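Local coordinates for protein methylaspartate ammonia-lyase (Citrobacter amalonaticus, PDB 1KKO) that catalyses the reversible, magnesium-dependent anti elimination of ammonia from L-threo-3-methylaspartate to give mesaconate, at residues 14-26 with 32-46. Numbering follows the deposited sequence.
Sequences SFYFDDQQAIKNG and FIYTGDPVTPGFTSV
Asp-19 and Val-46 bring the two backbones together, the amide N of Asp-19 donating to Val-46 O at 2.7 Å where strand 3-18 ends and helix 20-24 begins. Asp-19 then turns its carboxylate, CG anti to the backbone N (chi1 -177°), into the loop 38-40. Asp-19 OD2 accepts from Val-39 N (2.8 Å) and Thr-40 N (2.9 Å) on its syn side, one from each face of the carboxylate plane. Asp-19 OD1 is met from above one face by Thr-40 OG1 (2.7 Å) and from the other by Ala-22 N, the N-capping bond. Four donors thus fix the group's rotation and probably favour its charged form; a short acid suits a place that must cap a helix and grip a loop together. The CB of Asp-19 lies over the Phe-43 face, off centre, in a CH-pi contact, while a water links Gln-21 N to Thr-40 OG1. Further along the helix, Ile-23 lays CG1 on the middle of the Tyr-34 face, 3.8 Å from the centroid, and small Ala-22 lets Val-46 CG2 approach its CB. On the strand side of the contact, Phe-32 points its edge, CE2 foremost, at the Tyr-16 face in a T-shaped pair (planes at 73°); Tyr-16 OH is hydrogen-bonded to Asp-392 OD1 of the second subunit. The whole is an N-capped helix clasped by a returning loop in the enolase-like N-terminal domain; Phe-15, Tyr-16 and Phe-32 meet the second subunit, and the Phe-15 side chain also lies about 4 Å from that of the substrate-binding residue Cys-361.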
ATOM      1  N   SER A  14      -8.104  -0.662   0.904  1.00  9.45           N
ATOM      2  CA  SER A  14      -7.231  -0.082  -0.108  1.00  9.81           C
ATOM      3  C   SER A  14      -7.848   0.133  -1.476  1.00  9.98           C
ATOM      4  O   SER A  14      -7.133   0.402  -2.430  1.00 10.29           O
ATOM      5  CB  SER A  14      -5.955  -0.898  -0.233  1.00  9.98           C
ATOM      6  OG  SER A  14      -5.098  -0.671   0.877  1.00 11.60           O
ATOM      7  N   PHE A  15      -9.167   0.051  -1.593  1.00 10.01           N
ATOM      8  CA  PHE A  15      -9.782   0.484  -2.825  1.00 10.27           C
ATOM      9  C   PHE A  15     -11.199   0.982  -2.556  1.00 10.16           C
ATOM     10  O   PHE A  15     -11.406   1.764  -1.624  1.00 10.04           O
ATOM     11  CB  PHE A  15      -9.623  -0.523  -3.990  1.00 10.28           C
ATOM     12  CG  PHE A  15      -9.642   0.154  -5.341  1.00 10.29           C
ATOM     13  CD1 PHE A  15      -8.688   1.121  -5.642  1.00 11.39           C
ATOM     14  CD2 PHE A  15     -10.625  -0.115  -6.265  1.00 10.92           C
ATOM     15  CE1 PHE A  15      -8.729   1.803  -6.815  1.00 12.14           C
ATOM     16  CE2 PHE A  15     -10.648   0.566  -7.477  1.00 12.54           C
ATOM     17  CZ  PHE A  15      -9.705   1.519  -7.742  1.00 12.80           C
ATOM     18  N   TYR A  16     -12.140   0.551  -3.384  1.00  9.92           N
ATOM     19  CA  TYR A  16     -13.521   1.014  -3.392  1.00 10.25           C
ATOM     20  C   TYR A  16     -14.442  -0.174  -3.550  1.00 10.67           C
ATOM     21  O   TYR A  16     -14.059  -1.212  -4.092  1.00 10.80           O
ATOM     22  CB  TYR A  16     -13.733   2.021  -4.571  1.00 10.57           C
ATOM     23  CG  TYR A  16     -12.854   3.198  -4.315  1.00 10.21           C
ATOM     24  CD1 TYR A  16     -11.511   3.146  -4.622  1.00 10.36           C
ATOM     25  CD2 TYR A  16     -13.324   4.301  -3.617  1.00  9.71           C
ATOM     26  CE1 TYR A  16     -10.669   4.162  -4.255  1.00 10.02           C
ATOM     27  CE2 TYR A  16     -12.488   5.311  -3.244  1.00 10.63           C
ATOM     28  CZ  TYR A  16     -11.155   5.231  -3.546  1.00 10.52           C
ATOM     29  OH  TYR A  16     -10.289   6.208  -3.147  1.00 11.58           O
ATOM     30  N   PHE A  17     -15.653  -0.030  -3.036  1.00 10.61           N
ATOM     31  CA  PHE A  17     -16.746  -0.932  -3.365  1.00 11.36           C
ATOM     32  C   PHE A  17     -17.406  -0.362  -4.609  1.00 11.74           C
ATOM     33  O   PHE A  17     -17.844   0.791  -4.597  1.00 12.38           O
ATOM     34  CB  PHE A  17     -17.782  -0.981  -2.247  1.00 11.50           C
ATOM     35  CG  PHE A  17     -17.297  -1.634  -0.985  1.00 11.58           C
ATOM     36  CD1 PHE A  17     -16.899  -2.953  -0.995  1.00 12.31           C
ATOM     37  CD2 PHE A  17     -17.262  -0.935   0.206  1.00 12.49           C
ATOM     38  CE1 PHE A  17     -16.463  -3.554   0.165  1.00 12.86           C
ATOM     39  CE2 PHE A  17     -16.839  -1.558   1.358  1.00 13.32           C
ATOM     40  CZ  PHE A  17     -16.430  -2.854   1.327  1.00 12.53           C
ATOM     41  N   ASP A  18     -17.469  -1.170  -5.664  1.00 12.41           N
ATOM     42  CA  ASP A  18     -18.071  -0.759  -6.923  1.00 13.19           C
ATOM     43  C   ASP A  18     -19.269  -1.636  -7.225  1.00 13.92           C
ATOM     44  O   ASP A  18     -19.224  -2.857  -7.057  1.00 14.67           O
ATOM     45  CB  ASP A  18     -17.084  -0.931  -8.061  1.00 13.24           C
ATOM     46  CG  ASP A  18     -16.047   0.160  -8.133  1.00 13.59           C
ATOM     47  OD1 ASP A  18     -16.192   1.198  -7.452  1.00 14.36           O
ATOM     48  OD2 ASP A  18     -15.049   0.023  -8.870  1.00 14.45           O
ATOM     49  N   ASP A  19     -20.333  -0.992  -7.683  1.00 14.53           N
ATOM     50  CA  ASP A  19     -21.540  -1.691  -8.090  1.00 15.10           C
ATOM     51  C   ASP A  19     -21.282  -2.198  -9.511  1.00 15.52           C
ATOM     52  O   ASP A  19     -21.480  -1.475 -10.488  1.00 15.19           O
ATOM     53  CB  ASP A  19     -22.706  -0.720  -8.013  1.00 15.36           C
ATOM     54  CG  ASP A  19     -24.019  -1.352  -8.350  1.00 16.49           C
ATOM     55  OD1 ASP A  19     -24.025  -2.387  -9.042  1.00 16.07           O
ATOM     56  OD2 ASP A  19     -25.075  -0.835  -7.949  1.00 18.38           O
ATOM     57  N   GLN A  20     -20.783  -3.430  -9.617  1.00 15.89           N
ATOM     58  CA  GLN A  20     -20.369  -4.003 -10.890  1.00 16.62           C
ATOM     59  C   GLN A  20     -21.517  -4.032 -11.882  1.00 16.80           C
ATOM     60  O   GLN A  20     -21.314  -3.790 -13.070  1.00 17.14           O
ATOM     61  CB  GLN A  20     -19.838  -5.424 -10.706  1.00 17.13           C
ATOM     62  CG  GLN A  20     -19.090  -5.933 -11.903  1.00 18.72           C
ATOM     63  CD  GLN A  20     -18.547  -7.319 -11.692  1.00 20.51           C
ATOM     64  OE1 GLN A  20     -18.931  -7.998 -10.748  1.00 21.13           O
ATOM     65  NE2 GLN A  20     -17.657  -7.746 -12.572  1.00 23.30           N
ATOM     66  N   GLN A  21     -22.716  -4.310 -11.393  1.00 16.87           N
ATOM     67  CA  GLN A  21     -23.866  -4.388 -12.278  1.00 16.98           C
ATOM     68  C   GLN A  21     -24.140  -3.027 -12.893  1.00 16.99           C
ATOM     69  O   GLN A  21     -24.367  -2.934 -14.098  1.00 16.91           O
ATOM     70  CB  GLN A  21     -25.099  -4.882 -11.542  1.00 17.20           C
ATOM     71  CG  GLN A  21     -26.290  -5.113 -12.462  1.00 17.92           C
ATOM     72  CD  GLN A  21     -26.009  -6.170 -13.507  1.00 19.87           C
ATOM     73  OE1 GLN A  21     -25.977  -5.884 -14.709  1.00 22.24           O
ATOM     74  NE2 GLN A  21     -25.781  -7.394 -13.057  1.00 19.65           N
ATOM     75  N   ALA A  22     -24.121  -1.978 -12.071  1.00 16.43           N
ATOM     76  CA  ALA A  22     -24.403  -0.626 -12.566  1.00 16.49           C
ATOM     77  C   ALA A  22     -23.352  -0.193 -13.578  1.00 16.50           C
ATOM     78  O   ALA A  22     -23.666   0.486 -14.562  1.00 16.60           O
ATOM     79  CB  ALA A  22     -24.483   0.357 -11.427  1.00 16.62           C
ATOM     80  N   ILE A  23     -22.108  -0.595 -13.351  1.00 16.32           N
ATOM     81  CA  ILE A  23     -21.039  -0.276 -14.278  1.00 16.74           C
ATOM     82  C   ILE A  23     -21.235  -1.042 -15.588  1.00 17.25           C
ATOM     83  O   ILE A  23     -21.088  -0.463 -16.679  1.00 17.15           O
ATOM     84  CB  ILE A  23     -19.663  -0.539 -13.631  1.00 16.54           C
ATOM     85  CG1 ILE A  23     -19.475   0.426 -12.457  1.00 16.94           C
ATOM     86  CG2 ILE A  23     -18.541  -0.372 -14.635  1.00 16.96           C
ATOM     87  CD1 ILE A  23     -18.365   0.044 -11.528  1.00 17.43           C
ATOM     88  N   LYS A  24     -21.578  -2.326 -15.489  1.00 17.83           N
ATOM     89  CA  LYS A  24     -21.854  -3.138 -16.675  1.00 18.86           C
ATOM     90  C   LYS A  24     -23.022  -2.562 -17.452  1.00 18.53           C
ATOM     91  O   LYS A  24     -23.058  -2.647 -18.683  1.00 19.36           O
ATOM     92  CB  LYS A  24     -22.212  -4.568 -16.284  1.00 19.69           C
ATOM     93  CG  LYS A  24     -21.060  -5.393 -15.805  1.00 22.74           C
ATOM     94  CD  LYS A  24     -21.500  -6.803 -15.484  1.00 26.37           C
ATOM     95  CE  LYS A  24     -21.541  -7.662 -16.730  1.00 28.18           C
ATOM     96  NZ  LYS A  24     -21.742  -9.101 -16.409  1.00 29.87           N
ATOM     97  N   ASN A  25     -23.993  -2.031 -16.719  1.00 17.95           N
ATOM     98  CA  ASN A  25     -25.180  -1.411 -17.310  1.00 18.09           C
ATOM     99  C   ASN A  25     -24.826  -0.180 -18.144  1.00 17.92           C
ATOM    100  O   ASN A  25     -25.665   0.296 -18.892  1.00 17.81           O
ATOM    101  CB  ASN A  25     -26.183  -0.985 -16.224  1.00 17.85           C
ATOM    102  CG  ASN A  25     -26.867  -2.158 -15.522  1.00 17.61           C
ATOM    103  OD1 ASN A  25     -27.641  -1.969 -14.581  1.00 18.62           O
ATOM    104  ND2 ASN A  25     -26.575  -3.358 -15.963  1.00 16.08           N
ATOM    105  N   GLY A  26     -23.609   0.347 -17.993  1.00 17.59           N
ATOM    106  CA  GLY A  26     -23.150   1.480 -18.777  1.00 17.58           C
ATOM    107  C   GLY A  26     -22.959   2.786 -18.028  1.00 17.74           C
ATOM    108  O   GLY A  26     -22.856   3.839 -18.660  1.00 18.39           O
ATOM    109  N   PHE A  32     -13.302  10.212 -11.193  1.00 13.76           N
ATOM    110  CA  PHE A  32     -13.299   8.887 -10.570  1.00 13.39           C
ATOM    111  C   PHE A  32     -14.685   8.422 -10.161  1.00 13.90           C
ATOM    112  O   PHE A  32     -14.856   7.281  -9.727  1.00 14.85           O
ATOM    113  CB  PHE A  32     -12.437   8.965  -9.312  1.00 13.02           C
ATOM    114  CG  PHE A  32     -11.969   7.636  -8.781  1.00 13.02           C
ATOM    115  CD1 PHE A  32     -11.067   6.863  -9.488  1.00 12.71           C
ATOM    116  CD2 PHE A  32     -12.391   7.184  -7.544  1.00 12.41           C
ATOM    117  CE1 PHE A  32     -10.619   5.664  -8.978  1.00 13.92           C
ATOM    118  CE2 PHE A  32     -11.931   5.989  -7.036  1.00 12.64           C
ATOM    119  CZ  PHE A  32     -11.055   5.228  -7.761  1.00 13.24           C
ATOM    120  N   ILE A  33     -15.674   9.294 -10.299  1.00 14.61           N
ATOM    121  CA  ILE A  33     -17.013   9.047  -9.804  1.00 15.83           C
ATOM    122  C   ILE A  33     -17.906   8.471 -10.892  1.00 16.44           C
ATOM    123  O   ILE A  33     -17.999   9.040 -11.969  1.00 17.93           O
ATOM    124  CB  ILE A  33     -17.630  10.392  -9.280  1.00 16.23           C
ATOM    125  CG1 ILE A  33     -16.679  11.088  -8.304  1.00 16.55           C
ATOM    126  CG2 ILE A  33     -18.995  10.151  -8.654  1.00 17.24           C
ATOM    127  CD1 ILE A  33     -16.269  10.233  -7.139  1.00 17.25           C
ATOM    128  N   TYR A  34     -18.563   7.359 -10.615  1.00 16.55           N
ATOM    129  CA  TYR A  34     -19.554   6.827 -11.551  1.00 16.95           C
ATOM    130  C   TYR A  34     -20.870   7.537 -11.330  1.00 18.20           C
ATOM    131  O   TYR A  34     -21.272   7.773 -10.187  1.00 18.65           O
ATOM    132  CB  TYR A  34     -19.728   5.322 -11.362  1.00 17.10           C
ATOM    133  CG  TYR A  34     -18.672   4.516 -12.071  1.00 16.93           C
ATOM    134  CD1 TYR A  34     -18.683   4.388 -13.450  1.00 17.59           C
ATOM    135  CD2 TYR A  34     -17.655   3.885 -11.374  1.00 17.28           C
ATOM    136  CE1 TYR A  34     -17.726   3.657 -14.112  1.00 18.47           C
ATOM    137  CE2 TYR A  34     -16.685   3.144 -12.041  1.00 18.74           C
ATOM    138  CZ  TYR A  34     -16.730   3.035 -13.410  1.00 19.62           C
ATOM    139  OH  TYR A  34     -15.779   2.316 -14.101  1.00 22.91           O
ATOM    140  N   THR A  35     -21.549   7.870 -12.426  1.00 18.91           N
ATOM    141  CA  THR A  35     -22.814   8.587 -12.347  1.00 19.87           C
ATOM    142  C   THR A  35     -24.015   7.658 -12.423  1.00 20.00           C
ATOM    143  O   THR A  35     -23.877   6.456 -12.637  1.00 19.58           O
ATOM    144  CB  THR A  35     -22.913   9.633 -13.456  1.00 20.60           C
ATOM    145  OG1 THR A  35     -22.803   8.999 -14.731  1.00 21.51           O
ATOM    146  CG2 THR A  35     -21.742  10.610 -13.394  1.00 21.55           C
ATOM    147  N   GLY A  36     -25.197   8.242 -12.263  1.00 20.25           N
ATOM    148  CA  GLY A  36     -26.422   7.471 -12.234  1.00 20.77           C
ATOM    149  C   GLY A  36     -26.624   6.840 -10.871  1.00 21.25           C
ATOM    150  O   GLY A  36     -25.847   7.065  -9.928  1.00 22.22           O
ATOM    151  N   ASP A  37     -27.672   6.036 -10.769  1.00 21.36           N
ATOM    152  CA  ASP A  37     -28.021   5.352  -9.539  1.00 21.77           C
ATOM    153  C   ASP A  37     -27.449   3.942  -9.516  1.00 20.72           C
ATOM    154  O   ASP A  37     -27.280   3.308 -10.560  1.00 19.98           O
ATOM    155  CB  ASP A  37     -29.544   5.254  -9.413  1.00 22.51           C
ATOM    156  CG  ASP A  37     -30.214   6.606  -9.307  1.00 25.18           C
ATOM    157  OD1 ASP A  37     -29.599   7.553  -8.776  1.00 27.76           O
ATOM    158  OD2 ASP A  37     -31.364   6.814  -9.738  1.00 28.93           O
ATOM    159  N   PRO A  38     -27.137   3.441  -8.327  1.00 20.21           N
ATOM    160  CA  PRO A  38     -26.698   2.059  -8.193  1.00 20.11           C
ATOM    161  C   PRO A  38     -27.916   1.158  -8.301  1.00 20.57           C
ATOM    162  O   PRO A  38     -29.040   1.657  -8.172  1.00 21.00           O
ATOM    163  CB  PRO A  38     -26.110   2.010  -6.779  1.00 20.04           C
ATOM    164  CG  PRO A  38     -26.828   3.045  -6.045  1.00 20.11           C
ATOM    165  CD  PRO A  38     -27.180   4.135  -7.032  1.00 20.36           C
ATOM    166  N   VAL A  39     -27.693  -0.125  -8.560  1.00 20.42           N
ATOM    167  CA  VAL A  39     -28.776  -1.112  -8.647  1.00 20.83           C
ATOM    168  C   VAL A  39     -28.577  -2.288  -7.685  1.00 21.25           C
ATOM    169  O   VAL A  39     -29.531  -2.980  -7.340  1.00 22.07           O
ATOM    170  CB  VAL A  39     -28.947  -1.662 -10.085  1.00 20.99           C
ATOM    171  CG1 VAL A  39     -29.346  -0.546 -11.043  1.00 20.84           C
ATOM    172  CG2 VAL A  39     -27.688  -2.385 -10.566  1.00 21.25           C
ATOM    173  N   THR A  40     -27.345  -2.507  -7.238  1.00 21.28           N
ATOM    174  CA  THR A  40     -27.043  -3.629  -6.357  1.00 21.36           C
ATOM    175  C   THR A  40     -27.423  -3.307  -4.918  1.00 22.04           C
ATOM    176  O   THR A  40     -27.111  -2.233  -4.403  1.00 21.55           O
ATOM    177  CB  THR A  40     -25.555  -3.968  -6.459  1.00 20.95           C
ATOM    178  OG1 THR A  40     -25.251  -4.409  -7.793  1.00 20.45           O
ATOM    179  CG2 THR A  40     -25.193  -5.158  -5.557  1.00 20.60           C
ATOM    180  N   PRO A  41     -28.106  -4.245  -4.267  1.00 23.16           N
ATOM    181  CA  PRO A  41     -28.566  -4.027  -2.893  1.00 23.53           C
ATOM    182  C   PRO A  41     -27.418  -3.635  -1.972  1.00 24.06           C
ATOM    183  O   PRO A  41     -26.343  -4.218  -2.060  1.00 24.91           O
ATOM    184  CB  PRO A  41     -29.142  -5.387  -2.472  1.00 23.74           C
ATOM    185  CG  PRO A  41     -29.244  -6.216  -3.693  1.00 24.07           C
ATOM    186  CD  PRO A  41     -28.461  -5.575  -4.781  1.00 23.38           C
ATOM    187  N   GLY A  42     -27.661  -2.650  -1.119  1.00 24.08           N
ATOM    188  CA  GLY A  42     -26.667  -2.178  -0.172  1.00 23.91           C
ATOM    189  C   GLY A  42     -25.983  -0.914  -0.653  1.00 23.51           C
ATOM    190  O   GLY A  42     -25.645  -0.037   0.140  1.00 23.99           O
ATOM    191  N   PHE A  43     -25.798  -0.809  -1.965  1.00 22.43           N
ATOM    192  CA  PHE A  43     -25.110   0.347  -2.530  1.00 21.69           C
ATOM    193  C   PHE A  43     -25.985   1.583  -2.549  1.00 21.76           C
ATOM    194  O   PHE A  43     -27.141   1.541  -2.998  1.00 22.32           O
ATOM    195  CB  PHE A  43     -24.637   0.065  -3.951  1.00 21.05           C
ATOM    196  CG  PHE A  43     -23.410  -0.794  -4.030  1.00 19.07           C
ATOM    197  CD1 PHE A  43     -22.159  -0.223  -4.232  1.00 17.12           C
ATOM    198  CD2 PHE A  43     -23.508  -2.171  -3.917  1.00 18.57           C
ATOM    199  CE1 PHE A  43     -21.034  -1.016  -4.323  1.00 16.63           C
ATOM    200  CE2 PHE A  43     -22.391  -2.965  -3.998  1.00 19.09           C
ATOM    201  CZ  PHE A  43     -21.146  -2.393  -4.206  1.00 18.00           C
ATOM    202  N   THR A  44     -25.441   2.680  -2.051  1.00 21.54           N
ATOM    203  CA  THR A  44     -26.133   3.961  -2.131  1.00 21.61           C
ATOM    204  C   THR A  44     -25.500   4.855  -3.201  1.00 20.71           C
ATOM    205  O   THR A  44     -26.062   5.881  -3.553  1.00 20.91           O
ATOM    206  CB  THR A  44     -26.174   4.677  -0.784  1.00 22.14           C
ATOM    207  OG1 THR A  44     -24.873   4.667  -0.183  1.00 23.01           O
ATOM    208  CG2 THR A  44     -27.055   3.930   0.203  1.00 22.95           C
ATOM    209  N   SER A  45     -24.327   4.466  -3.703  1.00 19.62           N
ATOM    210  CA  SER A  45     -23.684   5.131  -4.845  1.00 18.82           C
ATOM    211  C   SER A  45     -23.057   4.023  -5.682  1.00 17.39           C
ATOM    212  O   SER A  45     -22.810   2.936  -5.170  1.00 17.19           O
ATOM    213  CB  SER A  45     -22.595   6.112  -4.423  1.00 19.07           C
ATOM    214  OG  SER A  45     -23.122   7.192  -3.690  1.00 20.86           O
ATOM    215  N   VAL A  46     -22.770   4.281  -6.952  1.00 15.78           N
ATOM    216  CA  VAL A  46     -22.173   3.254  -7.792  1.00 14.87           C
ATOM    217  C   VAL A  46     -20.774   2.889  -7.271  1.00 14.03           C
ATOM    218  O   VAL A  46     -20.373   1.720  -7.322  1.00 13.96           O
ATOM    219  CB  VAL A  46     -22.141   3.667  -9.280  1.00 15.22           C
ATOM    220  CG1 VAL A  46     -21.392   2.650 -10.099  1.00 15.48           C
ATOM    221  CG2 VAL A  46     -23.572   3.785  -9.815  1.00 16.26           C
TER
HETATM  222  O   HOH W   1     -22.955  -5.729  -8.613  1.00 18.57           O